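Local coordinates for TENA/THI-4 protein, Domain of Unknown Function with a Heme Oxygenase-like Fold (Shewanella denitrificans OS217, PDB 3DDE) that is of unknown function but adopts a heme oxygenase-like fold and may be an iron-containing oxidoreductase, at residues 52-63 against 77-88. Residues are numbered along the deposited sequence; the frame is centred on the assembly and turned at random.
Sequences TKHNAKNQALVG and CFHHAHEEAGHE
A56, A60 and A81 bring helices 55-63 and 77-84 close together: the methyl CB of A81 sits 3.2 Å from A56 O and 3.7 Å from A60 CB. A56 CB in turn reaches back to A81 O at 3.3 Å and lies beside E84 CB. With such small residues between them the axes approach to 7.8 Å, nearly antiparallel at 170°. Q59 lies across C77: its CG, anti to the backbone N (chi1 177°), meets C77 O at 3.4 Å, and a bend at chi2 brings NE2 alongside SG. Cutting Q59 back to alanine is likely to open a gap over C77, leaving its sulfur with V62 CG1 but without the amide beside it. F78 turns its ring edge to A60 O, with CE1 3.5 Å away, while the glycine G63 lets CZ of that ring come within 4.0 Å of its backbone C. At the other end T52 CG2 touches E88 N, and the aliphatic part of E88 packs on K53 near its backbone. No hydrogen bond crosses the interface; T52 OG1 is hydrogen-bonded to T48 O. F78 of a second subunit also packs on A56 and A60. This is close antiparallel helix packing through alanines, within the all-helical heme oxygenase-like fold.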
ATOM      1  N   THR A  52       5.774 -14.410 -13.240  1.00 51.36           N
ATOM      2  CA  THR A  52       7.122 -14.504 -12.684  1.00 51.41           C
ATOM      3  C   THR A  52       7.697 -13.113 -12.427  1.00 51.47           C
ATOM      4  O   THR A  52       8.472 -12.915 -11.502  1.00 52.26           O
ATOM      5  CB  THR A  52       8.047 -15.363 -13.615  1.00 50.85           C
ATOM      6  OG1 THR A  52       7.583 -16.714 -13.562  1.00 52.02           O
ATOM      7  CG2 THR A  52       9.487 -15.342 -13.163  1.00 49.61           C
ATOM      8  N   LYS A  53       7.303 -12.177 -13.280  1.00 51.86           N
ATOM      9  CA  LYS A  53       7.692 -10.772 -13.238  1.00 53.27           C
ATOM     10  C   LYS A  53       7.384 -10.107 -11.882  1.00 52.26           C
ATOM     11  O   LYS A  53       8.056  -9.150 -11.471  1.00 51.89           O
ATOM     12  CB  LYS A  53       6.886 -10.106 -14.356  1.00 54.59           C
ATOM     13  CG  LYS A  53       7.064  -8.640 -14.620  1.00 56.30           C
ATOM     14  CD  LYS A  53       6.336  -8.240 -15.944  1.00 56.50           C
ATOM     15  CE  LYS A  53       4.822  -8.599 -15.979  1.00 57.03           C
ATOM     16  NZ  LYS A  53       4.201  -8.418 -17.367  1.00 56.73           N
ATOM     17  N   HIS A  54       6.379 -10.634 -11.181  1.00 51.15           N
ATOM     18  CA  HIS A  54       5.941 -10.072  -9.912  1.00 50.84           C
ATOM     19  C   HIS A  54       6.409 -10.808  -8.651  1.00 51.40           C
ATOM     20  O   HIS A  54       6.185 -10.322  -7.546  1.00 52.00           O
ATOM     21  CB  HIS A  54       4.402  -9.982  -9.901  1.00 50.14           C
ATOM     22  CG  HIS A  54       3.848  -9.025 -10.911  1.00 49.67           C
ATOM     23  ND1 HIS A  54       3.817  -7.661 -10.702  1.00 49.29           N
ATOM     24  CD2 HIS A  54       3.319  -9.229 -12.140  1.00 49.05           C
ATOM     25  CE1 HIS A  54       3.288  -7.068 -11.756  1.00 48.64           C
ATOM     26  NE2 HIS A  54       2.982  -7.995 -12.646  1.00 49.05           N
ATOM     27  N   ASN A  55       7.077 -11.947  -8.803  1.00 51.57           N
ATOM     28  CA  ASN A  55       7.425 -12.763  -7.638  1.00 52.28           C
ATOM     29  C   ASN A  55       8.438 -12.183  -6.656  1.00 51.74           C
ATOM     30  O   ASN A  55       8.245 -12.314  -5.432  1.00 51.03           O
ATOM     31  CB  ASN A  55       7.736 -14.204  -8.061  1.00 52.29           C
ATOM     32  CG  ASN A  55       6.472 -14.983  -8.395  1.00 52.67           C
ATOM     33  OD1 ASN A  55       5.330 -14.498  -8.200  1.00 54.54           O
ATOM     34  ND2 ASN A  55       6.651 -16.183  -8.872  1.00 52.41           N
ATOM     35  N   ALA A  56       9.484 -11.539  -7.178  1.00 51.04           N
ATOM     36  CA  ALA A  56      10.463 -10.874  -6.342  1.00 50.73           C
ATOM     37  C   ALA A  56       9.767  -9.786  -5.529  1.00 50.89           C
ATOM     38  O   ALA A  56      10.027  -9.620  -4.351  1.00 50.46           O
ATOM     39  CB  ALA A  56      11.601 -10.267  -7.195  1.00 50.48           C
ATOM     40  N   LYS A  57       8.874  -9.059  -6.190  1.00 51.47           N
ATOM     41  CA  LYS A  57       8.141  -7.950  -5.588  1.00 51.27           C
ATOM     42  C   LYS A  57       7.191  -8.393  -4.488  1.00 50.64           C
ATOM     43  O   LYS A  57       7.241  -7.836  -3.400  1.00 49.70           O
ATOM     44  CB  LYS A  57       7.374  -7.201  -6.652  1.00 51.90           C
ATOM     45  CG  LYS A  57       8.263  -6.530  -7.659  1.00 52.47           C
ATOM     46  CD  LYS A  57       7.432  -5.735  -8.637  1.00 53.90           C
ATOM     47  CE  LYS A  57       8.323  -5.012  -9.586  1.00 55.41           C
ATOM     48  NZ  LYS A  57       7.585  -3.952 -10.303  1.00 57.34           N
ATOM     49  N   ASN A  58       6.350  -9.395  -4.746  1.00 49.76           N
ATOM     50  CA  ASN A  58       5.452  -9.849  -3.706  1.00 50.36           C
ATOM     51  C   ASN A  58       6.176 -10.580  -2.544  1.00 50.07           C
ATOM     52  O   ASN A  58       5.701 -10.545  -1.402  1.00 49.08           O
ATOM     53  CB  ASN A  58       4.183 -10.562  -4.260  1.00 51.71           C
ATOM     54  CG  ASN A  58       4.470 -11.834  -5.064  1.00 51.99           C
ATOM     55  OD1 ASN A  58       5.237 -12.728  -4.659  1.00 51.53           O
ATOM     56  ND2 ASN A  58       3.780 -11.946  -6.177  1.00 52.26           N
ATOM     57  N   GLN A  59       7.338 -11.186  -2.823  1.00 49.95           N
ATOM     58  CA  GLN A  59       8.159 -11.782  -1.773  1.00 49.91           C
ATOM     59  C   GLN A  59       8.722 -10.677  -0.861  1.00 50.11           C
ATOM     60  O   GLN A  59       8.686 -10.794   0.368  1.00 49.98           O
ATOM     61  CB  GLN A  59       9.303 -12.608  -2.376  1.00 50.53           C
ATOM     62  CG  GLN A  59      10.266 -13.225  -1.372  1.00 50.84           C
ATOM     63  CD  GLN A  59       9.571 -14.108  -0.343  1.00 52.13           C
ATOM     64  OE1 GLN A  59       9.468 -15.325  -0.525  1.00 53.33           O
ATOM     65  NE2 GLN A  59       9.041 -13.491   0.717  1.00 52.76           N
ATOM     66  N   ALA A  60       9.242  -9.610  -1.456  1.00 49.40           N
ATOM     67  CA  ALA A  60       9.762  -8.490  -0.677  1.00 50.52           C
ATOM     68  C   ALA A  60       8.639  -7.843   0.154  1.00 50.46           C
ATOM     69  O   ALA A  60       8.871  -7.364   1.258  1.00 50.38           O
ATOM     70  CB  ALA A  60      10.458  -7.438  -1.591  1.00 49.23           C
ATOM     71  N   LEU A  61       7.419  -7.869  -0.366  1.00 50.65           N
ATOM     72  CA  LEU A  61       6.271  -7.265   0.314  1.00 50.75           C
ATOM     73  C   LEU A  61       5.944  -7.910   1.675  1.00 51.03           C
ATOM     74  O   LEU A  61       5.535  -7.213   2.614  1.00 50.78           O
ATOM     75  CB  LEU A  61       5.060  -7.278  -0.625  1.00 50.87           C
ATOM     76  CG  LEU A  61       3.843  -6.418  -0.293  1.00 50.92           C
ATOM     77  CD1 LEU A  61       4.221  -4.945  -0.040  1.00 49.78           C
ATOM     78  CD2 LEU A  61       2.838  -6.550  -1.438  1.00 50.96           C
ATOM     79  N   VAL A  62       6.128  -9.228   1.790  1.00 51.52           N
ATOM     80  CA  VAL A  62       5.930  -9.919   3.069  1.00 50.57           C
ATOM     81  C   VAL A  62       6.794  -9.251   4.162  1.00 51.01           C
ATOM     82  O   VAL A  62       6.339  -9.048   5.302  1.00 50.66           O
ATOM     83  CB  VAL A  62       6.330 -11.421   2.990  1.00 50.32           C
ATOM     84  CG1 VAL A  62       6.141 -12.125   4.368  1.00 49.23           C
ATOM     85  CG2 VAL A  62       5.574 -12.162   1.853  1.00 48.67           C
ATOM     86  N   GLY A  63       8.040  -8.928   3.814  1.00 50.12           N
ATOM     87  CA  GLY A  63       8.980  -8.302   4.755  1.00 50.23           C
ATOM     88  C   GLY A  63       8.644  -6.867   5.129  1.00 50.59           C
ATOM     89  O   GLY A  63       8.973  -6.405   6.208  1.00 51.08           O
ATOM     90  N   CYS A  77      12.999 -13.024   3.313  1.00 50.42           N
ATOM     91  CA  CYS A  77      12.150 -12.330   2.339  1.00 49.96           C
ATOM     92  C   CYS A  77      12.927 -11.446   1.379  1.00 49.79           C
ATOM     93  O   CYS A  77      12.687 -11.488   0.173  1.00 49.12           O
ATOM     94  CB  CYS A  77      11.096 -11.479   3.038  1.00 49.91           C
ATOM     95  SG  CYS A  77       9.875 -12.459   3.874  1.00 50.96           S
ATOM     96  N   PHE A  78      13.847 -10.638   1.905  1.00 49.71           N
ATOM     97  CA  PHE A  78      14.620  -9.741   1.050  1.00 49.70           C
ATOM     98  C   PHE A  78      15.678 -10.495   0.273  1.00 49.89           C
ATOM     99  O   PHE A  78      15.943 -10.183  -0.891  1.00 49.80           O
ATOM    100  CB  PHE A  78      15.218  -8.561   1.827  1.00 48.71           C
ATOM    101  CG  PHE A  78      14.180  -7.690   2.507  1.00 48.61           C
ATOM    102  CD1 PHE A  78      12.967  -7.400   1.894  1.00 48.49           C
ATOM    103  CD2 PHE A  78      14.439  -7.123   3.737  1.00 48.43           C
ATOM    104  CE1 PHE A  78      12.029  -6.578   2.531  1.00 48.88           C
ATOM    105  CE2 PHE A  78      13.507  -6.307   4.360  1.00 48.01           C
ATOM    106  CZ  PHE A  78      12.324  -6.027   3.761  1.00 47.84           C
ATOM    107  N   HIS A  79      16.278 -11.498   0.905  1.00 50.53           N
ATOM    108  CA  HIS A  79      17.263 -12.307   0.216  1.00 50.85           C
ATOM    109  C   HIS A  79      16.653 -12.987  -0.990  1.00 50.43           C
ATOM    110  O   HIS A  79      17.213 -12.922  -2.084  1.00 50.07           O
ATOM    111  CB  HIS A  79      17.857 -13.388   1.114  1.00 51.74           C
ATOM    112  CG  HIS A  79      18.667 -14.399   0.358  1.00 51.65           C
ATOM    113  ND1 HIS A  79      19.856 -14.083  -0.259  1.00 51.93           N
ATOM    114  CD2 HIS A  79      18.438 -15.706   0.092  1.00 51.80           C
ATOM    115  CE1 HIS A  79      20.335 -15.157  -0.861  1.00 52.31           C
ATOM    116  NE2 HIS A  79      19.491 -16.154  -0.669  1.00 52.07           N
ATOM    117  N   HIS A  80      15.525 -13.658  -0.788  1.00 50.23           N
ATOM    118  CA  HIS A  80      14.876 -14.349  -1.892  1.00 51.26           C
ATOM    119  C   HIS A  80      14.290 -13.446  -2.949  1.00 51.67           C
ATOM    120  O   HIS A  80      14.262 -13.831  -4.117  1.00 52.48           O
ATOM    121  CB  HIS A  80      13.902 -15.425  -1.409  1.00 51.98           C
ATOM    122  CG  HIS A  80      14.607 -16.670  -1.004  1.00 52.92           C
ATOM    123  ND1 HIS A  80      14.927 -17.655  -1.912  1.00 53.74           N
ATOM    124  CD2 HIS A  80      15.183 -17.034   0.166  1.00 53.38           C
ATOM    125  CE1 HIS A  80      15.621 -18.599  -1.303  1.00 53.83           C
ATOM    126  NE2 HIS A  80      15.796 -18.244  -0.043  1.00 53.73           N
ATOM    127  N   ALA A  81      13.847 -12.252  -2.559  1.00 51.21           N
ATOM    128  CA  ALA A  81      13.356 -11.257  -3.520  1.00 50.89           C
ATOM    129  C   ALA A  81      14.548 -10.883  -4.421  1.00 50.08           C
ATOM    130  O   ALA A  81      14.418 -10.761  -5.640  1.00 49.93           O
ATOM    131  CB  ALA A  81      12.798 -10.004  -2.790  1.00 49.24           C
ATOM    132  N   HIS A  82      15.711 -10.709  -3.807  1.00 49.57           N
ATOM    133  CA  HIS A  82      16.926 -10.394  -4.560  1.00 50.47           C
ATOM    134  C   HIS A  82      17.304 -11.521  -5.530  1.00 51.25           C
ATOM    135  O   HIS A  82      17.690 -11.261  -6.673  1.00 51.95           O
ATOM    136  CB  HIS A  82      18.075 -10.124  -3.598  1.00 49.81           C
ATOM    137  CG  HIS A  82      19.402  -9.935  -4.261  1.00 49.33           C
ATOM    138  ND1 HIS A  82      20.474 -10.758  -4.010  1.00 49.46           N
ATOM    139  CD2 HIS A  82      19.829  -9.021  -5.164  1.00 49.19           C
ATOM    140  CE1 HIS A  82      21.517 -10.340  -4.708  1.00 50.09           C
ATOM    141  NE2 HIS A  82      21.149  -9.292  -5.424  1.00 49.65           N
ATOM    142  N   GLU A  83      17.192 -12.766  -5.065  1.00 52.37           N
ATOM    143  CA  GLU A  83      17.494 -13.939  -5.898  1.00 53.31           C
ATOM    144  C   GLU A  83      16.521 -14.098  -7.067  1.00 52.76           C
ATOM    145  O   GLU A  83      16.934 -14.487  -8.164  1.00 51.60           O
ATOM    146  CB  GLU A  83      17.549 -15.226  -5.062  1.00 54.97           C
ATOM    147  CG  GLU A  83      18.756 -15.293  -4.161  1.00 56.16           C
ATOM    148  CD  GLU A  83      20.046 -15.150  -4.947  1.00 57.95           C
ATOM    149  OE1 GLU A  83      20.354 -16.053  -5.765  1.00 59.36           O
ATOM    150  OE2 GLU A  83      20.754 -14.131  -4.741  1.00 59.05           O
ATOM    151  N   GLU A  84      15.242 -13.778  -6.840  1.00 52.15           N
ATOM    152  CA  GLU A  84      14.233 -13.862  -7.896  1.00 52.80           C
ATOM    153  C   GLU A  84      14.242 -12.710  -8.895  1.00 51.65           C
ATOM    154  O   GLU A  84      13.718 -12.854  -9.984  1.00 50.98           O
ATOM    155  CB  GLU A  84      12.823 -13.937  -7.300  1.00 55.05           C
ATOM    156  CG  GLU A  84      12.573 -15.195  -6.526  1.00 57.52           C
ATOM    157  CD  GLU A  84      12.739 -16.430  -7.388  1.00 58.98           C
ATOM    158  OE1 GLU A  84      11.857 -16.666  -8.244  1.00 60.75           O
ATOM    159  OE2 GLU A  84      13.745 -17.154  -7.206  1.00 60.04           O
ATOM    160  N   ALA A  85      14.798 -11.561  -8.529  1.00 51.36           N
ATOM    161  CA  ALA A  85      14.743 -10.392  -9.417  1.00 51.39           C
ATOM    162  C   ALA A  85      15.291 -10.690 -10.819  1.00 52.02           C
ATOM    163  O   ALA A  85      16.403 -11.211 -10.975  1.00 51.82           O
ATOM    164  CB  ALA A  85      15.434  -9.177  -8.801  1.00 49.91           C
ATOM    165  N   GLY A  86      14.470 -10.384 -11.826  1.00 52.54           N
ATOM    166  CA  GLY A  86      14.814 -10.587 -13.226  1.00 53.31           C
ATOM    167  C   GLY A  86      14.587 -11.986 -13.798  1.00 53.28           C
ATOM    168  O   GLY A  86      14.701 -12.178 -15.016  1.00 53.38           O
ATOM    169  N   HIS A  87      14.243 -12.950 -12.943  1.00 53.29           N
ATOM    170  CA  HIS A  87      14.010 -14.337 -13.359  0.50 53.40           C
ATOM    171  C   HIS A  87      13.082 -14.429 -14.580  1.00 53.15           C
ATOM    172  O   HIS A  87      13.214 -15.350 -15.391  1.00 53.51           O
ATOM    173  CB  HIS A  87      13.460 -15.142 -12.168  0.50 53.79           C
ATOM    174  CG  HIS A  87      13.335 -16.615 -12.419  0.50 54.02           C
ATOM    175  ND1 HIS A  87      14.409 -17.408 -12.760  0.50 54.70           N
ATOM    176  CD2 HIS A  87      12.275 -17.449 -12.306  0.50 54.26           C
ATOM    177  CE1 HIS A  87      14.005 -18.659 -12.892  0.50 54.65           C
ATOM    178  NE2 HIS A  87      12.716 -18.711 -12.615  0.50 54.35           N
ATOM    179  N   GLU A  88      12.152 -13.477 -14.712  1.00 52.25           N
ATOM    180  CA  GLU A  88      11.240 -13.460 -15.866  1.00 51.73           C
ATOM    181  C   GLU A  88      12.003 -13.281 -17.195  1.00 51.71           C
ATOM    182  O   GLU A  88      11.542 -13.701 -18.256  1.00 52.04           O
ATOM    183  CB  GLU A  88      10.132 -12.385 -15.728  1.00 51.99           C
ATOM    184  CG  GLU A  88      10.499 -10.892 -15.984  1.00 51.60           C
ATOM    185  CD  GLU A  88      11.267 -10.229 -14.850  1.00 51.41           C
ATOM    186  OE1 GLU A  88      11.459 -10.882 -13.802  1.00 51.76           O
ATOM    187  OE2 GLU A  88      11.684  -9.048 -15.013  1.00 51.54           O
TER